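Local coordinates for protein listeriolysin O (Listeria monocytogenes, PDB 4CDB) that forms oligomeric pores in cholesterol-containing host membranes, inserting after a major conformational change and thereby lysing cells, at residues A5-S10 against N221-T226; L116-P121 against T146-W151; Q392-W397 against E417-K422. All coordinates share one frame; numbering follows the deposited sequence.

Contact 1 (A5-S10 against N221-T226)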
ATOM      1  N   ALA A   5       7.120  31.407  19.422  1.00 54.14           N
ATOM      2  CA  ALA A   5       7.419  31.735  20.811  1.00 53.47           C
ATOM      3  C   ALA A   5       6.160  31.689  21.674  1.00 54.30           C
ATOM      4  O   ALA A   5       5.059  31.972  21.198  1.00 54.64           O
ATOM      5  CB  ALA A   5       8.079  33.103  20.905  1.00 52.78           C
ATOM      6  N   SER A   6       6.327  31.327  22.942  1.00 56.01           N
ATOM      7  CA  SER A   6       5.208  31.271  23.878  1.00 62.95           C
ATOM      8  C   SER A   6       4.663  32.667  24.174  1.00 60.43           C
ATOM      9  O   SER A   6       5.423  33.635  24.234  1.00 58.19           O
ATOM     10  CB  SER A   6       5.631  30.590  25.183  1.00 67.56           C
ATOM     11  OG  SER A   6       6.078  29.266  24.947  1.00 69.87           O
ATOM     12  N   PRO A   7       3.337  32.774  24.354  1.00 57.63           N
ATOM     13  CA  PRO A   7       2.693  34.039  24.720  1.00 58.27           C
ATOM     14  C   PRO A   7       3.135  34.477  26.111  1.00 65.60           C
ATOM     15  O   PRO A   7       3.664  33.650  26.856  1.00 63.69           O
ATOM     16  CB  PRO A   7       1.201  33.681  24.747  1.00 56.08           C
ATOM     17  CG  PRO A   7       1.079  32.435  23.938  1.00 54.88           C
ATOM     18  CD  PRO A   7       2.358  31.692  24.153  1.00 55.26           C
ATOM     19  N   PRO A   8       2.927  35.758  26.462  1.00 72.56           N
ATOM     20  CA  PRO A   8       3.273  36.208  27.814  1.00 76.51           C
ATOM     21  C   PRO A   8       2.459  35.467  28.868  1.00 79.75           C
ATOM     22  O   PRO A   8       1.313  35.095  28.611  1.00 79.73           O
ATOM     23  CB  PRO A   8       2.896  37.694  27.799  1.00 76.80           C
ATOM     24  CG  PRO A   8       1.915  37.837  26.680  1.00 76.40           C
ATOM     25  CD  PRO A   8       2.356  36.846  25.648  1.00 73.33           C
ATOM     26  N   ALA A   9       3.051  35.252  30.038  1.00 82.34           N
ATOM     27  CA  ALA A   9       2.381  34.529  31.113  1.00 82.61           C
ATOM     28  C   ALA A   9       1.170  35.293  31.651  1.00 83.59           C
ATOM     29  O   ALA A   9       1.220  36.510  31.833  1.00 84.49           O
ATOM     30  CB  ALA A   9       3.365  34.219  32.237  1.00 81.01           C
ATOM     31  N   SER A  10       0.081  34.569  31.897  1.00 82.01           N
ATOM     32  CA  SER A  10      -1.135  35.164  32.444  1.00 77.94           C
ATOM     33  C   SER A  10      -0.968  35.463  33.932  1.00 72.76           C
ATOM     34  O   SER A  10      -0.301  34.710  34.645  1.00 69.93           O
ATOM     35  CB  SER A  10      -2.327  34.228  32.230  1.00 76.22           C
ATOM     36  OG  SER A  10      -2.493  33.928  30.856  1.00 78.35           O
ATOM     37  N   ASN A 221       1.374  24.913  13.515  1.00 31.53           N
ATOM     38  CA  ASN A 221       2.019  24.389  14.715  1.00 38.62           C
ATOM     39  C   ASN A 221       1.837  25.290  15.942  1.00 37.83           C
ATOM     40  O   ASN A 221       1.427  26.448  15.822  1.00 33.45           O
ATOM     41  CB  ASN A 221       3.501  24.111  14.457  1.00 38.14           C
ATOM     42  CG  ASN A 221       4.282  25.367  14.137  1.00 49.91           C
ATOM     43  OD1 ASN A 221       3.707  26.390  13.768  1.00 61.16           O
ATOM     44  ND2 ASN A 221       5.601  25.297  14.273  1.00 52.70           N
ATOM     45  N   VAL A 222       2.145  24.745  17.116  1.00 33.00           N
ATOM     46  CA  VAL A 222       1.942  25.441  18.382  1.00 33.08           C
ATOM     47  C   VAL A 222       3.278  25.653  19.087  1.00 33.53           C
ATOM     48  O   VAL A 222       4.196  24.849  18.936  1.00 30.65           O
ATOM     49  CB  VAL A 222       1.016  24.624  19.309  1.00 41.85           C
ATOM     50  CG1 VAL A 222       0.592  25.441  20.513  1.00 48.15           C
ATOM     51  CG2 VAL A 222      -0.207  24.166  18.550  1.00 45.69           C
ATOM     52  N   ASN A 223       3.391  26.743  19.843  1.00 36.99           N
ATOM     53  CA  ASN A 223       4.573  26.992  20.664  1.00 38.24           C
ATOM     54  C   ASN A 223       4.822  25.843  21.638  1.00 33.18           C
ATOM     55  O   ASN A 223       3.880  25.193  22.090  1.00 29.43           O
ATOM     56  CB  ASN A 223       4.409  28.294  21.450  1.00 42.03           C
ATOM     57  CG  ASN A 223       3.327  28.200  22.512  1.00 36.34           C
ATOM     58  OD1 ASN A 223       2.136  28.231  22.206  1.00 33.09           O
ATOM     59  ND2 ASN A 223       3.741  28.090  23.770  1.00 36.95           N
ATOM     60  N   GLU A 224       6.088  25.588  21.952  1.00 38.07           N
ATOM     61  CA  GLU A 224       6.431  24.579  22.948  1.00 43.79           C
ATOM     62  C   GLU A 224       6.677  25.241  24.299  1.00 45.06           C
ATOM     63  O   GLU A 224       7.690  25.914  24.489  1.00 43.89           O
ATOM     64  CB  GLU A 224       7.654  23.768  22.512  1.00 50.82           C
ATOM     65  CG  GLU A 224       7.443  22.943  21.249  1.00 59.85           C
ATOM     66  CD  GLU A 224       8.634  22.062  20.911  1.00 69.49           C
ATOM     67  OE1 GLU A 224       9.652  22.128  21.632  1.00 71.93           O
ATOM     68  OE2 GLU A 224       8.550  21.300  19.924  1.00 71.53           O
ATOM     69  N   PRO A 225       5.747  25.047  25.247  1.00 48.66           N
ATOM     70  CA  PRO A 225       5.822  25.692  26.562  1.00 48.79           C
ATOM     71  C   PRO A 225       7.022  25.216  27.376  1.00 48.11           C
ATOM     72  O   PRO A 225       7.360  24.031  27.348  1.00 41.79           O
ATOM     73  CB  PRO A 225       4.518  25.256  27.237  1.00 50.19           C
ATOM     74  CG  PRO A 225       4.165  23.968  26.572  1.00 50.35           C
ATOM     75  CD  PRO A 225       4.594  24.135  25.143  1.00 51.65           C
ATOM     76  N   THR A 226       7.656  26.139  28.092  1.00 46.68           N
ATOM     77  CA  THR A 226       8.799  25.803  28.933  1.00 54.44           C
ATOM     78  C   THR A 226       8.356  25.119  30.224  1.00 47.38           C
ATOM     79  O   THR A 226       9.161  24.485  30.906  1.00 49.74           O
ATOM     80  CB  THR A 226       9.626  27.052  29.290  1.00 63.20           C
ATOM     81  OG1 THR A 226       8.772  28.038  29.886  1.00 64.86           O
ATOM     82  CG2 THR A 226      10.281  27.637  28.047  1.00 68.44           C
TER
HETATM   83  O   HOH W   1       6.551  28.822  27.897  1.00 57.63           O
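The side-chain amide of Asn223 is the flat group that meets the N-terminal segment, and Pro7 sets CD alone over one of its faces, between ND2 and OD1 and 3.9 Å from Asn223 ND2. At the nitrogen end, ND2 donates to Ser6 OG (2.9 Å). The bond is bent, 137° at the hydrogen, and the hydroxyl stands 26° out of the amide plane, displaced to the side on which Pro7 CD lies. The oxygen end goes elsewhere, OD1 accepting from Thr115 N, so both ends of the amide are held and its flip is settled. With chi1 at 68°, CG sits between the backbone N and carbonyl carbon, which places the amide beside Ser6 and Pro7. Asn223 CB lies 3.7 Å from Ala5 O.

Ser6 OG also bonds a water (3.0 Å) that accepts from Thr226 N, carrying the contact past Pro225. Ala5 O reaches Thr115 OG1 and Pro7 O reaches Arg230, further ties to strand 114-118 and to the loop that holds Arg230. Residues 5-10 keep left-handed polyproline II backbone angles throughout, and the arrangement is that of the proline-rich, PEST-like N-terminal sequence of listeriolysin O, pinned at Ser6 to the loop that leaves strand 207-222.

Contact 2 (L116-P121 against T146-W151)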
ATOM      1  N   LEU A 116      -0.190  30.175  17.750  1.00 37.70           N
ATOM      2  CA  LEU A 116      -0.267  29.367  16.538  1.00 34.35           C
ATOM      3  C   LEU A 116       0.581  29.990  15.437  1.00 37.86           C
ATOM      4  O   LEU A 116       0.681  31.213  15.332  1.00 39.16           O
ATOM      5  CB  LEU A 116      -1.714  29.241  16.063  1.00 28.40           C
ATOM      6  CG  LEU A 116      -2.648  28.431  16.959  1.00 35.24           C
ATOM      7  CD1 LEU A 116      -4.056  28.420  16.383  1.00 38.71           C
ATOM      8  CD2 LEU A 116      -2.125  27.010  17.141  1.00 33.50           C
ATOM      9  N   SER A 117       1.193  29.140  14.621  1.00 37.13           N
ATOM     10  CA  SER A 117       2.005  29.597  13.501  1.00 35.61           C
ATOM     11  C   SER A 117       1.726  28.766  12.251  1.00 35.39           C
ATOM     12  O   SER A 117       1.520  27.552  12.338  1.00 33.31           O
ATOM     13  CB  SER A 117       3.490  29.540  13.857  1.00 43.71           C
ATOM     14  OG  SER A 117       4.297  29.820  12.731  1.00 54.65           O
ATOM     15  N   ILE A 118       1.714  29.423  11.094  1.00 33.14           N
ATOM     16  CA  ILE A 118       1.413  28.754   9.831  1.00 33.96           C
ATOM     17  C   ILE A 118       2.615  28.833   8.889  1.00 40.85           C
ATOM     18  O   ILE A 118       3.383  29.797   8.937  1.00 46.08           O
ATOM     19  CB  ILE A 118       0.147  29.357   9.169  1.00 40.54           C
ATOM     20  CG1 ILE A 118      -0.424  28.412   8.107  1.00 41.58           C
ATOM     21  CG2 ILE A 118       0.432  30.744   8.587  1.00 34.14           C
ATOM     22  CD1 ILE A 118      -1.828  28.776   7.665  1.00 32.95           C
ATOM     23  N   ASP A 119       2.779  27.822   8.037  1.00 37.26           N
ATOM     24  CA  ASP A 119       3.960  27.744   7.178  1.00 42.08           C
ATOM     25  C   ASP A 119       3.719  28.156   5.722  1.00 44.34           C
ATOM     26  O   ASP A 119       4.497  27.794   4.836  1.00 43.91           O
ATOM     27  CB  ASP A 119       4.559  26.336   7.229  1.00 38.24           C
ATOM     28  CG  ASP A 119       3.644  25.288   6.623  1.00 43.29           C
ATOM     29  OD1 ASP A 119       2.436  25.566   6.468  1.00 45.85           O
ATOM     30  OD2 ASP A 119       4.132  24.182   6.306  1.00 40.97           O
ATOM     31  N   LEU A 120       2.650  28.906   5.474  1.00 45.16           N
ATOM     32  CA  LEU A 120       2.358  29.376   4.121  1.00 48.97           C
ATOM     33  C   LEU A 120       3.459  30.324   3.645  1.00 54.82           C
ATOM     34  O   LEU A 120       3.982  31.118   4.429  1.00 57.18           O
ATOM     35  CB  LEU A 120       0.981  30.047   4.058  1.00 47.77           C
ATOM     36  CG  LEU A 120      -0.220  29.098   3.995  1.00 44.15           C
ATOM     37  CD1 LEU A 120      -1.528  29.858   4.146  1.00 48.76           C
ATOM     38  CD2 LEU A 120      -0.205  28.320   2.690  1.00 42.81           C
ATOM     39  N   PRO A 121       3.824  30.231   2.356  1.00 57.11           N
ATOM     40  CA  PRO A 121       5.006  30.919   1.821  1.00 57.87           C
ATOM     41  C   PRO A 121       4.892  32.443   1.800  1.00 59.55           C
ATOM     42  O   PRO A 121       3.818  32.987   1.540  1.00 59.45           O
ATOM     43  CB  PRO A 121       5.098  30.382   0.390  1.00 64.14           C
ATOM     44  CG  PRO A 121       3.698  30.016   0.039  1.00 62.86           C
ATOM     45  CD  PRO A 121       3.107  29.479   1.310  1.00 57.63           C
ATOM     46  N   THR A 146      -8.151  32.679  10.456  1.00 47.82           N
ATOM     47  CA  THR A 146      -7.628  34.041  10.449  1.00 50.36           C
ATOM     48  C   THR A 146      -6.265  34.099   9.762  1.00 50.72           C
ATOM     49  O   THR A 146      -5.995  35.004   8.973  1.00 54.40           O
ATOM     50  CB  THR A 146      -7.522  34.612  11.878  1.00 49.69           C
ATOM     51  OG1 THR A 146      -8.796  34.515  12.529  1.00 52.80           O
ATOM     52  CG2 THR A 146      -7.081  36.068  11.847  1.00 41.45           C
ATOM     53  N   LEU A 147      -5.413  33.121  10.059  1.00 45.35           N
ATOM     54  CA  LEU A 147      -4.092  33.033   9.439  1.00 40.13           C
ATOM     55  C   LEU A 147      -4.181  32.766   7.938  1.00 42.59           C
ATOM     56  O   LEU A 147      -3.443  33.361   7.148  1.00 39.67           O
ATOM     57  CB  LEU A 147      -3.251  31.945  10.114  1.00 35.42           C
ATOM     58  CG  LEU A 147      -2.783  32.209  11.548  1.00 37.23           C
ATOM     59  CD1 LEU A 147      -1.984  31.027  12.073  1.00 38.03           C
ATOM     60  CD2 LEU A 147      -1.965  33.492  11.631  1.00 37.87           C
ATOM     61  N   VAL A 148      -5.082  31.868   7.550  1.00 36.09           N
ATOM     62  CA  VAL A 148      -5.273  31.523   6.144  1.00 37.33           C
ATOM     63  C   VAL A 148      -5.768  32.724   5.337  1.00 47.00           C
ATOM     64  O   VAL A 148      -5.300  32.975   4.227  1.00 48.26           O
ATOM     65  CB  VAL A 148      -6.253  30.339   5.980  1.00 36.66           C
ATOM     66  CG1 VAL A 148      -6.682  30.188   4.531  1.00 44.73           C
ATOM     67  CG2 VAL A 148      -5.624  29.047   6.490  1.00 34.79           C
ATOM     68  N   GLU A 149      -6.714  33.469   5.903  1.00 48.24           N
ATOM     69  CA  GLU A 149      -7.231  34.664   5.246  1.00 61.67           C
ATOM     70  C   GLU A 149      -6.171  35.750   5.132  1.00 65.17           C
ATOM     71  O   GLU A 149      -6.126  36.481   4.143  1.00 69.87           O
ATOM     72  CB  GLU A 149      -8.459  35.207   5.980  1.00 70.35           C
ATOM     73  CG  GLU A 149      -9.742  34.476   5.646  1.00 81.19           C
ATOM     74  CD  GLU A 149     -10.050  34.493   4.157  1.00 91.76           C
ATOM     75  OE1 GLU A 149      -9.899  35.561   3.524  1.00 96.09           O
ATOM     76  OE2 GLU A 149     -10.450  33.438   3.621  1.00 93.88           O
ATOM     77  N   ARG A 150      -5.323  35.853   6.151  1.00 56.42           N
ATOM     78  CA  ARG A 150      -4.241  36.831   6.151  1.00 57.46           C
ATOM     79  C   ARG A 150      -3.249  36.568   5.019  1.00 57.94           C
ATOM     80  O   ARG A 150      -2.728  37.503   4.409  1.00 55.68           O
ATOM     81  CB  ARG A 150      -3.532  36.857   7.510  1.00 55.53           C
ATOM     82  CG  ARG A 150      -3.780  38.134   8.301  1.00 61.00           C
ATOM     83  CD  ARG A 150      -3.717  37.903   9.808  1.00 63.90           C
ATOM     84  NE  ARG A 150      -2.401  37.463  10.267  1.00 60.32           N
ATOM     85  CZ  ARG A 150      -2.065  37.325  11.547  1.00 55.09           C
ATOM     86  NH1 ARG A 150      -2.946  37.597  12.499  1.00 53.78           N
ATOM     87  NH2 ARG A 150      -0.847  36.919  11.878  1.00 51.75           N
ATOM     88  N   TRP A 151      -3.005  35.294   4.732  1.00 48.33           N
ATOM     89  CA  TRP A 151      -2.118  34.918   3.639  1.00 52.37           C
ATOM     90  C   TRP A 151      -2.767  35.191   2.284  1.00 65.05           C
ATOM     91  O   TRP A 151      -2.108  35.654   1.353  1.00 64.37           O
ATOM     92  CB  TRP A 151      -1.719  33.443   3.741  1.00 46.45           C
ATOM     93  CG  TRP A 151      -0.765  33.009   2.660  1.00 46.74           C
ATOM     94  CD1 TRP A 151       0.593  33.154   2.658  1.00 49.23           C
ATOM     95  CD2 TRP A 151      -1.099  32.362   1.424  1.00 47.61           C
ATOM     96  NE1 TRP A 151       1.124  32.637   1.498  1.00 51.21           N
ATOM     97  CE2 TRP A 151       0.105  32.145   0.725  1.00 49.94           C
ATOM     98  CE3 TRP A 151      -2.300  31.943   0.844  1.00 45.08           C
ATOM     99  CZ2 TRP A 151       0.143  31.530  -0.527  1.00 48.83           C
ATOM    100  CZ3 TRP A 151      -2.261  31.334  -0.399  1.00 50.50           C
ATOM    101  CH2 TRP A 151      -1.049  31.132  -1.071  1.00 49.26           C
TER
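Trp151 meets Leu120 and Pro121 through two sides of its indole. Leu120 CB lies over one face, 3.6 Å from the centroid of the five-membered ring and 18° off its normal, a CH-pi contact; Leu120 CD1 extends along the same face toward the rim, 3.6 Å from Trp151 CG. At the edge, Trp151 NE1 donates to Pro121 O over 2.7 Å. That oxygen lies in the indole plane and receives the proton on a lone pair, which fixes the ring's rotation and satisfies its buried N-H. The Pro121 ring adds CG against Trp151 CZ2 at 3.9 Å. Trp151 carries CG anti to its own N (chi1 -178°), and this swings the indole off the helix toward the residues that follow strand 114-118.

One helical turn earlier, Leu147 slides its CD1 past Ile118 CB at 4.0 Å, while the Ile118 and Val148 side chains cross at about a right angle, Ile118 CD1 4.0 Å from Val148 CG2. This is helix-on-sheet packing: helix 137-152 lies over strand 114-118, and the axes of strand 116-118 and helix segment 146-151 approach to 9.4 Å, inclined by 36°.

Neighbouring strands extend the apolar layer, Ile130 reaching Leu147 and Tyr218 reaching both Ile118 and Val148, and Met123 touches the indole. On the helix flank, CD2 of Leu147 covers a face of the Arg150 guanidinium, whose NH2 bonds the carbonyl oxygens of Asp127 and Lys129.

Contact 3 (Q392-W397 against E417-K422)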
ATOM      1  N   GLN A 392       8.595 -42.926 -37.147  1.00 28.99           N
ATOM      2  CA  GLN A 392       8.290 -43.220 -35.753  1.00 31.50           C
ATOM      3  C   GLN A 392       8.677 -42.035 -34.882  1.00 31.12           C
ATOM      4  O   GLN A 392       9.772 -41.490 -35.017  1.00 30.51           O
ATOM      5  CB  GLN A 392       9.021 -44.479 -35.275  1.00 34.11           C
ATOM      6  CG  GLN A 392       8.426 -45.783 -35.786  1.00 39.38           C
ATOM      7  CD  GLN A 392       9.013 -47.008 -35.101  1.00 45.29           C
ATOM      8  OE1 GLN A 392       9.679 -46.899 -34.071  1.00 46.61           O
ATOM      9  NE2 GLN A 392       8.766 -48.181 -35.673  1.00 39.72           N
ATOM     10  N   PHE A 393       7.777 -41.643 -33.986  1.00 29.92           N
ATOM     11  CA  PHE A 393       8.021 -40.511 -33.103  1.00 29.53           C
ATOM     12  C   PHE A 393       8.310 -40.968 -31.684  1.00 36.34           C
ATOM     13  O   PHE A 393       7.854 -42.027 -31.250  1.00 40.21           O
ATOM     14  CB  PHE A 393       6.818 -39.565 -33.095  1.00 28.64           C
ATOM     15  CG  PHE A 393       6.470 -39.017 -34.445  1.00 35.85           C
ATOM     16  CD1 PHE A 393       5.606 -39.704 -35.286  1.00 41.29           C
ATOM     17  CD2 PHE A 393       7.007 -37.815 -34.878  1.00 36.22           C
ATOM     18  CE1 PHE A 393       5.286 -39.203 -36.534  1.00 43.09           C
ATOM     19  CE2 PHE A 393       6.689 -37.310 -36.126  1.00 40.04           C
ATOM     20  CZ  PHE A 393       5.827 -38.005 -36.953  1.00 41.95           C
ATOM     21  N   ASN A 394       9.079 -40.161 -30.966  1.00 35.65           N
ATOM     22  CA  ASN A 394       9.252 -40.351 -29.536  1.00 41.84           C
ATOM     23  C   ASN A 394       9.174 -39.008 -28.823  1.00 38.27           C
ATOM     24  O   ASN A 394      10.124 -38.224 -28.844  1.00 35.33           O
ATOM     25  CB  ASN A 394      10.573 -41.054 -29.224  1.00 41.46           C
ATOM     26  CG  ASN A 394      10.642 -41.534 -27.792  1.00 49.66           C
ATOM     27  OD1 ASN A 394      10.938 -40.763 -26.880  1.00 53.01           O
ATOM     28  ND2 ASN A 394      10.359 -42.815 -27.584  1.00 51.33           N
ATOM     29  N   ILE A 395       8.028 -38.737 -28.210  1.00 37.36           N
ATOM     30  CA  ILE A 395       7.817 -37.461 -27.548  1.00 39.26           C
ATOM     31  C   ILE A 395       7.528 -37.664 -26.066  1.00 37.12           C
ATOM     32  O   ILE A 395       6.625 -38.415 -25.699  1.00 37.43           O
ATOM     33  CB  ILE A 395       6.678 -36.671 -28.216  1.00 41.37           C
ATOM     34  CG1 ILE A 395       6.970 -36.497 -29.708  1.00 44.79           C
ATOM     35  CG2 ILE A 395       6.494 -35.323 -27.539  1.00 36.89           C
ATOM     36  CD1 ILE A 395       5.929 -35.707 -30.455  1.00 46.83           C
ATOM     37  N   SER A 396       8.314 -37.002 -25.221  1.00 35.36           N
ATOM     38  CA  SER A 396       8.183 -37.135 -23.774  1.00 41.24           C
ATOM     39  C   SER A 396       8.257 -35.776 -23.088  1.00 40.98           C
ATOM     40  O   SER A 396       8.697 -34.791 -23.686  1.00 35.28           O
ATOM     41  CB  SER A 396       9.274 -38.055 -23.221  1.00 44.72           C
ATOM     42  OG  SER A 396      10.566 -37.541 -23.503  1.00 48.38           O
ATOM     43  N   TRP A 397       7.820 -35.733 -21.832  1.00 39.47           N
ATOM     44  CA  TRP A 397       7.859 -34.512 -21.032  1.00 40.69           C
ATOM     45  C   TRP A 397       7.665 -34.821 -19.548  1.00 44.08           C
ATOM     46  O   TRP A 397       7.302 -35.940 -19.180  1.00 41.71           O
ATOM     47  CB  TRP A 397       6.792 -33.520 -21.504  1.00 36.87           C
ATOM     48  CG  TRP A 397       5.390 -34.018 -21.327  1.00 40.82           C
ATOM     49  CD1 TRP A 397       4.578 -33.817 -20.248  1.00 45.36           C
ATOM     50  CD2 TRP A 397       4.635 -34.804 -22.256  1.00 41.58           C
ATOM     51  NE1 TRP A 397       3.365 -34.429 -20.449  1.00 45.37           N
ATOM     52  CE2 TRP A 397       3.374 -35.042 -21.673  1.00 41.83           C
ATOM     53  CE3 TRP A 397       4.903 -35.329 -23.524  1.00 39.98           C
ATOM     54  CZ2 TRP A 397       2.383 -35.783 -22.318  1.00 41.73           C
ATOM     55  CZ3 TRP A 397       3.918 -36.064 -24.160  1.00 35.95           C
ATOM     56  CH2 TRP A 397       2.674 -36.284 -23.556  1.00 38.91           C
ATOM     57  N   GLU A 417       1.549 -42.580 -28.697  1.00 49.81           N
ATOM     58  CA  GLU A 417       1.894 -43.018 -30.046  1.00 48.27           C
ATOM     59  C   GLU A 417       3.396 -43.218 -30.234  1.00 42.43           C
ATOM     60  O   GLU A 417       3.866 -43.424 -31.353  1.00 43.89           O
ATOM     61  CB  GLU A 417       1.364 -42.029 -31.089  1.00 49.55           C
ATOM     62  CG  GLU A 417      -0.143 -41.807 -31.036  1.00 56.26           C
ATOM     63  CD  GLU A 417      -0.944 -43.049 -31.393  1.00 63.54           C
ATOM     64  OE1 GLU A 417      -0.405 -43.936 -32.090  1.00 64.82           O
ATOM     65  OE2 GLU A 417      -2.120 -43.133 -30.983  1.00 71.60           O
ATOM     66  N   ASN A 418       4.145 -43.155 -29.138  1.00 36.79           N
ATOM     67  CA  ASN A 418       5.590 -43.357 -29.193  1.00 38.47           C
ATOM     68  C   ASN A 418       5.977 -44.715 -29.776  1.00 42.30           C
ATOM     69  O   ASN A 418       5.346 -45.731 -29.476  1.00 43.24           O
ATOM     70  CB  ASN A 418       6.215 -43.188 -27.806  1.00 41.63           C
ATOM     71  CG  ASN A 418       6.498 -41.736 -27.461  1.00 42.81           C
ATOM     72  OD1 ASN A 418       6.180 -40.826 -28.226  1.00 36.08           O
ATOM     73  ND2 ASN A 418       7.101 -41.515 -26.298  1.00 38.75           N
ATOM     74  N   ASN A 419       7.010 -44.713 -30.615  1.00 39.32           N
ATOM     75  CA  ASN A 419       7.575 -45.936 -31.179  1.00 47.41           C
ATOM     76  C   ASN A 419       6.588 -46.732 -32.035  1.00 49.75           C
ATOM     77  O   ASN A 419       6.698 -47.952 -32.151  1.00 57.16           O
ATOM     78  CB  ASN A 419       8.158 -46.821 -30.069  1.00 51.93           C
ATOM     79  CG  ASN A 419       9.145 -46.076 -29.187  1.00 53.37           C
ATOM     80  OD1 ASN A 419      10.035 -45.383 -29.680  1.00 55.54           O
ATOM     81  ND2 ASN A 419       8.983 -46.209 -27.875  1.00 54.36           N
ATOM     82  N   LYS A 420       5.626 -46.036 -32.632  1.00 41.43           N
ATOM     83  CA  LYS A 420       4.676 -46.672 -33.538  1.00 39.68           C
ATOM     84  C   LYS A 420       4.885 -46.178 -34.966  1.00 40.05           C
ATOM     85  O   LYS A 420       4.970 -44.977 -35.208  1.00 41.70           O
ATOM     86  CB  LYS A 420       3.236 -46.407 -33.091  1.00 44.23           C
ATOM     87  CG  LYS A 420       2.883 -46.991 -31.731  1.00 50.91           C
ATOM     88  CD  LYS A 420       1.427 -46.717 -31.375  1.00 59.36           C
ATOM     89  CE  LYS A 420       1.066 -47.273 -30.004  1.00 65.17           C
ATOM     90  NZ  LYS A 420      -0.358 -47.006 -29.649  1.00 70.62           N
ATOM     91  N   SER A 421       4.966 -47.111 -35.909  1.00 37.15           N
ATOM     92  CA  SER A 421       5.172 -46.759 -37.311  1.00 36.62           C
ATOM     93  C   SER A 421       3.978 -46.023 -37.917  1.00 37.85           C
ATOM     94  O   SER A 421       2.846 -46.507 -37.877  1.00 43.65           O
ATOM     95  CB  SER A 421       5.490 -48.007 -38.126  1.00 31.52           C
ATOM     96  OG  SER A 421       6.741 -48.533 -37.724  1.00 36.03           O
ATOM     97  N   LYS A 422       4.242 -44.852 -38.486  1.00 29.98           N
ATOM     98  CA  LYS A 422       3.181 -44.015 -39.027  1.00 34.77           C
ATOM     99  C   LYS A 422       3.413 -43.734 -40.504  1.00 35.58           C
ATOM    100  O   LYS A 422       4.533 -43.427 -40.913  1.00 33.46           O
ATOM    101  CB  LYS A 422       3.108 -42.691 -38.266  1.00 37.70           C
ATOM    102  CG  LYS A 422       2.895 -42.829 -36.763  1.00 34.36           C
ATOM    103  CD  LYS A 422       1.544 -43.453 -36.445  1.00 39.46           C
ATOM    104  CE  LYS A 422       1.302 -43.513 -34.940  1.00 41.25           C
ATOM    105  NZ  LYS A 422      -0.017 -44.129 -34.614  1.00 43.72           N
TER
HETATM  106  O   HOH W   2       5.368 -42.962 -33.705  1.00 33.26           O
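Asn418 joins the turn to strand 391-402, and its side chain can be followed outward along the strand edge. CB passes Phe393 O at 4.0 Å; CG lies beside the backbone N and 3.7 Å from Asn394 CA. At the tip the amide engages both polar atoms of one residue: OD1 accepts from Ile395 N over 2.8 Å, almost straight at 172°, though the donor is tilted 33° from the carbonyl plane, and ND2 gives to Ile395 O at 3.2 Å from well above that carbonyl's plane. The Asn394 amide stacks on it, the planes 22° apart, while Asn394 ND2 makes a weak bond to Asn419 OD1.

One backbone bond joins strand and loop directly, Asn419 N to Phe393 O at 2.9 Å. Farther along, Gln392 NE2 donates to Ser421 OG (2.9 Å), and a water between strand and loop accepts from Phe393 N and donates to Glu417 O and Lys420 O. Lys422 NZ meets Glu417 OE1 at 2.6 Å in a salt bridge within the loop.

The loop is a type II beta turn, Glu417 to Lys420, with Asn419 in the left-handed position; it follows strand 408-414 along the edge of the four-stranded sheet in the membrane-binding beta-sandwich domain of cholesterol-dependent cytolysins.

Contacts 1 and 2 are neighbours, their centres 18 Å apart, and share a sheet: strands 207-222 and 114-118 run side by side, with Asn221 N to Ser117 O at 2.9 Å a probable hydrogen bond and Val222 CG2 packing on Leu116 CD2 at 3.7 Å. In sequence, contact 2 falls wholly between the two segments of contact 1. Contact 3 sits at the other end of the elongated molecule, its centre 90 Å from contact 1 and 84 Å from contact 2, in the beta-sandwich domain. There, strand 391-402 pairs with strand 436-449, whose last residues begin the conserved undecapeptide; the Phe393 side chain is about 11 Å from the bound tris(hydroxyethyl)aminomethane.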